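Local atomic coordinates of protein MJ1225 (Methanocaldococcus jannaschii, PDB entry 3KH5), a protein that binds AMP and ADP through four CBS repeats and is a putative archaeal homologue of the gamma subunit of AMP-activated protein kinase. Residues E72-E75 with A80-N83; A118-V121 with L127-L130. All coordinates share one frame; numbering follows the deposited sequence.

Following the chain from the N terminus, helix 68-73 ends at contact 1, where residues 72-75 meet residues 80-83 on the short helix 78-81 and close a tight helix-to-helix turn. The chain then runs on through strand 97-98 and helix 103-112 before contact 2 opens, in which residues 118-121 and 127-130 pair as the arms of a beta hairpin in the second CBS repeat. The contacts follow in series, neither nesting nor crossing; the centres of contact 1 and contact 2 are about 32 Å apart. Contact 1 sits beside a bound AMP toward the periphery; contact 2 is buried and gives one residue to each of two ADP pockets.

Contact 1 of 2, residues E72-E75 with A80-N83. With AMP (adenosine monophosphate), chain F.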
loop_
_atom_site.group_PDB
_atom_site.type_symbol
_atom_site.label_atom_id
_atom_site.label_comp_id
_atom_site.label_asym_id
_atom_site.label_seq_id
_atom_site.Cartn_x
_atom_site.Cartn_y
_atom_site.Cartn_z
ATOM N N GLU A 72 7.089 22.870 8.015
ATOM C CA GLU A 72 7.378 24.240 7.584
ATOM C C GLU A 72 6.165 25.155 7.536
ATOM O O GLU A 72 6.141 26.195 8.203
ATOM C CB GLU A 72 8.037 24.235 6.207
ATOM C CG GLU A 72 9.476 23.801 6.202
ATOM C CD GLU A 72 10.373 24.779 6.925
ATOM O OE1 GLU A 72 10.357 25.983 6.585
ATOM O OE2 GLU A 72 11.103 24.336 7.835
ATOM N N LYS A 73 5.176 24.787 6.730
ATOM C CA LYS A 73 4.008 25.635 6.556
ATOM C C LYS A 73 3.227 25.757 7.851
ATOM O O LYS A 73 2.830 26.854 8.247
ATOM C CB LYS A 73 3.105 25.103 5.447
ATOM C CG LYS A 73 1.962 26.041 5.124
ATOM C CD LYS A 73 1.316 25.699 3.805
ATOM C CE LYS A 73 0.209 26.717 3.500
ATOM N NZ LYS A 73 -0.267 26.537 2.088
ATOM N N HIS A 74 3.026 24.624 8.512
ATOM C CA HIS A 74 2.181 24.575 9.692
ATOM C C HIS A 74 2.976 24.377 10.959
ATOM O O HIS A 74 2.433 23.983 11.994
ATOM C CB HIS A 74 1.121 23.504 9.512
ATOM C CG HIS A 74 0.207 23.789 8.371
ATOM N ND1 HIS A 74 -0.923 24.564 8.508
ATOM C CD2 HIS A 74 0.284 23.459 7.062
ATOM C CE1 HIS A 74 -1.520 24.674 7.335
ATOM N NE2 HIS A 74 -0.807 24.013 6.441
ATOM N N GLU A 75 4.273 24.654 10.856
ATOM C CA GLU A 75 5.153 24.743 12.012
ATOM C C GLU A 75 4.953 23.570 12.953
ATOM O O GLU A 75 4.905 23.751 14.174
ATOM C CB GLU A 75 4.906 26.052 12.768
ATOM C CG GLU A 75 5.012 27.303 11.917
ATOM C CD GLU A 75 4.756 28.572 12.710
ATOM O OE1 GLU A 75 4.877 28.546 13.954
ATOM O OE2 GLU A 75 4.438 29.606 12.085
ATOM N N ALA A 80 -3.533 20.964 12.235
ATOM C CA ALA A 80 -3.797 22.038 11.279
ATOM C C ALA A 80 -3.475 21.603 9.845
ATOM O O ALA A 80 -4.231 21.903 8.916
ATOM C CB ALA A 80 -3.015 23.290 11.644
ATOM N N ALA A 81 -2.355 20.897 9.684
ATOM C CA ALA A 81 -1.864 20.468 8.373
ATOM C C ALA A 81 -2.854 19.563 7.657
ATOM O O ALA A 81 -2.982 19.621 6.433
ATOM C CB ALA A 81 -0.512 19.778 8.506
ATOM N N ILE A 82 -3.560 18.733 8.420
ATOM C CA ILE A 82 -4.535 17.819 7.826
ATOM C C ILE A 82 -5.814 18.506 7.354
ATOM O O ILE A 82 -6.671 17.865 6.747
ATOM C CB ILE A 82 -4.868 16.603 8.732
ATOM C CG1 ILE A 82 -5.392 17.051 10.100
ATOM C CG2 ILE A 82 -3.651 15.679 8.850
ATOM C CD1 ILE A 82 -5.928 15.921 10.971
ATOM N N ASN A 83 -5.938 19.805 7.627
ATOM C CA ASN A 83 -7.020 20.603 7.046
ATOM C C ASN A 83 -6.717 21.089 5.622
ATOM O O ASN A 83 -7.608 21.603 4.940
ATOM C CB ASN A 83 -7.432 21.760 7.973
ATOM C CG ASN A 83 -8.342 21.305 9.114
ATOM O OD1 ASN A 83 -8.813 20.165 9.139
ATOM N ND2 ASN A 83 -8.594 22.202 10.062
HETATM P P AMP F . 4.388 28.452 1.503
HETATM O O1P AMP F . 4.792 28.928 0.160
HETATM O O2P AMP F . 3.137 27.420 1.442
HETATM O O3P AMP F . 3.888 29.669 2.440
HETATM O "O5'" AMP F . 5.576 27.743 2.314
HETATM C "C5'" AMP F . 5.267 26.819 3.352
HETATM C "C4'" AMP F . 6.486 25.952 3.739
HETATM O "O4'" AMP F . 6.078 24.550 3.796
HETATM C "C3'" AMP F . 7.675 25.999 2.769
HETATM O "O3'" AMP F . 8.899 25.731 3.474
HETATM C "C2'" AMP F . 7.353 24.884 1.777
HETATM O "O2'" AMP F . 8.563 24.297 1.282
HETATM C "C1'" AMP F . 6.595 23.854 2.621
HETATM N N9 AMP F . 5.441 23.254 1.901
HETATM C C8 AMP F . 4.311 23.875 1.552
HETATM N N7 AMP F . 3.507 23.013 0.928
HETATM C C5 AMP F . 4.125 21.839 0.886
HETATM C C6 AMP F . 3.788 20.590 0.376
HETATM N N6 AMP F . 2.618 20.403 -0.227
HETATM N N1 AMP F . 4.664 19.576 0.500
HETATM C C2 AMP F . 5.836 19.754 1.099
HETATM N N3 AMP F . 6.185 20.934 1.596
HETATM C C4 AMP F . 5.354 21.989 1.506
#
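A backbone CH group sits squarely over an imidazole: Ala-81 CA lies 4.0 Å from the centroid of the His-74 ring, only 13° off the ring normal. The small interface is built round this ring, with the CH-pi contact at its centre. Around it, Ala-81 CB reaches the same ring at His-74 CD2 (4.0 Å), while the methyl of Ala-80 comes up to His-74 ND1. CG stands anti to the carbonyl carbon (chi1 -63°), and a chi2 of -87° turns the ring plane roughly at right angles to the CA-CB-CG plane, so that a face rather than an edge meets Ala-81. No hydrogen bond joins the two segments; NE2 is hydrogen-bonded instead to Glu-84 OE1, just beyond residue 83, which, with the face contact, probably limits turning of the ring. Replacing His-74 by alanine would remove the ring and probably leave Ala-81 uncovered and the Glu-84 carboxylate without this partner. Just before the histidine, the chain turns to AMP: Lys-73 N approaches the ribose O4' of AMP at 3.1 Å, and Lys-73 runs extended beyond CG alongside the ribose toward the phosphate, its NZ 3.6 Å from AMP O2P. The Ala-81 side chain also touches Phe-60 of helix 54-63. The contact closes the short turn between helices 68-73 and 78-81, the first helix ending at an AMP site whose pocket includes Glu-72 and Lys-73.

Contact 2 of 2, residues A118-V121 with L127-L130; sequences APIV and LISL
Strands 118-121 and 127-130 run antiparallel at 141° between their directions, their axes 4.3 Å apart at closest, as the arms of a beta hairpin interrupted by a classic beta bulge. Pro-119 and Leu-130 form a non-hydrogen-bonded pair, followed by the hydrogen-bonded pair Ile-120 and Ser-129; the register then slips by one, so that Val-121 joins Leu-127 in a non-hydrogen-bonded pair whose side chains diverge. At the slip, Ile-128 and Ser-129 both confront Ile-120, whose carbonyl oxygen accepts two amides: Ile-128 N at 2.8 Å from Ile-120 O, nearly in line with the carbonyl bond, and Ser-129 N at a longer 3.2 Å from the same oxygen. In return Ile-120 N donates to Ser-129 O in a straight bond, although it meets that oxygen from above the carbonyl plane. Strand 97-98 bonds to the far edge of 118-121, completing a three-stranded sheet within the CBS repeat.

Side chains lie on both faces of the hairpin. Pro-119 and Leu-130 lie side by side, and each touches a different ADP. A chi1 of -178° swings the Leu-130 branch toward the other strand, putting CD1 at 3.5 Å from Pro-119 N. Leu-127 CD1 reaches the proline ring from the bulge side, 3.8 Å from Pro-119 CB. On the other face Ile-120 lays its CD1 against the following strand, 4.0 Å from Ser-129 CB and close to the Leu-130 backbone. Ile-128 turns toward the opposite strand, its CB pressed 3.3 Å from Ile-120 O. One residue before the proline, Ala-118 O receives a CA-H...O contact from Leu-130 CA at 3.5 Å.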
loop_
_atom_site.group_PDB
_atom_site.type_symbol
_atom_site.label_atom_id
_atom_site.label_comp_id
_atom_site.label_asym_id
_atom_site.label_seq_id
_atom_site.Cartn_x
_atom_site.Cartn_y
_atom_site.Cartn_z
ATOM N N ALA A 118 -4.561 0.563 -10.718
ATOM C CA ALA A 118 -4.685 1.612 -11.731
ATOM C C ALA A 118 -6.141 1.937 -12.045
ATOM O O ALA A 118 -6.927 1.026 -12.323
ATOM C CB ALA A 118 -3.943 1.211 -13.007
ATOM N N PRO A 119 -6.508 3.234 -12.006
ATOM C CA PRO A 119 -7.833 3.644 -12.456
ATOM C C PRO A 119 -8.047 3.259 -13.919
ATOM O O PRO A 119 -7.118 3.342 -14.727
ATOM C CB PRO A 119 -7.793 5.170 -12.310
ATOM C CG PRO A 119 -6.765 5.423 -11.267
ATOM C CD PRO A 119 -5.717 4.385 -11.530
ATOM N N ILE A 120 -9.251 2.803 -14.241
ATOM C CA ILE A 120 -9.620 2.554 -15.627
ATOM C C ILE A 120 -10.456 3.742 -16.067
ATOM O O ILE A 120 -11.439 4.094 -15.408
ATOM C CB ILE A 120 -10.394 1.231 -15.793
ATOM C CG1 ILE A 120 -9.486 0.046 -15.445
ATOM C CG2 ILE A 120 -10.909 1.075 -17.224
ATOM C CD1 ILE A 120 -10.229 -1.145 -14.862
ATOM N N VAL A 121 -10.044 4.378 -17.159
ATOM C CA VAL A 121 -10.696 5.601 -17.624
ATOM C C VAL A 121 -11.208 5.477 -19.053
ATOM O O VAL A 121 -10.744 4.632 -19.825
ATOM C CB VAL A 121 -9.762 6.848 -17.529
ATOM C CG1 VAL A 121 -9.255 7.049 -16.105
ATOM C CG2 VAL A 121 -8.592 6.754 -18.516
ATOM N N LEU A 127 -13.398 8.572 -14.719
ATOM C CA LEU A 127 -13.241 7.312 -14.003
ATOM C C LEU A 127 -14.348 6.326 -14.370
ATOM O O LEU A 127 -15.535 6.647 -14.275
ATOM C CB LEU A 127 -13.212 7.539 -12.489
ATOM C CG LEU A 127 -12.922 6.299 -11.638
ATOM C CD1 LEU A 127 -11.474 5.847 -11.796
ATOM C CD2 LEU A 127 -13.234 6.571 -10.183
ATOM N N ILE A 128 -13.942 5.132 -14.793
ATOM C CA ILE A 128 -14.866 4.060 -15.149
ATOM C C ILE A 128 -14.855 2.987 -14.061
ATOM O O ILE A 128 -15.906 2.604 -13.540
ATOM C CB ILE A 128 -14.514 3.452 -16.545
ATOM C CG1 ILE A 128 -14.850 4.437 -17.682
ATOM C CG2 ILE A 128 -15.218 2.107 -16.772
ATOM C CD1 ILE A 128 -16.231 5.123 -17.565
ATOM N N SER A 129 -13.653 2.523 -13.724
ATOM C CA SER A 129 -13.451 1.502 -12.704
ATOM C C SER A 129 -12.023 1.585 -12.165
ATOM O O SER A 129 -11.380 2.634 -12.245
ATOM C CB SER A 129 -13.725 0.110 -13.286
ATOM O OG SER A 129 -13.833 -0.857 -12.253
ATOM N N LEU A 130 -11.539 0.469 -11.621
ATOM C CA LEU A 130 -10.180 0.343 -11.108
ATOM C C LEU A 130 -9.819 -1.135 -11.060
ATOM O O LEU A 130 -10.652 -1.976 -10.716
ATOM C CB LEU A 130 -10.062 0.950 -9.707
ATOM C CG LEU A 130 -8.675 0.921 -9.052
ATOM C CD1 LEU A 130 -8.085 2.324 -8.988
ATOM C CD2 LEU A 130 -8.796 0.353 -7.653
#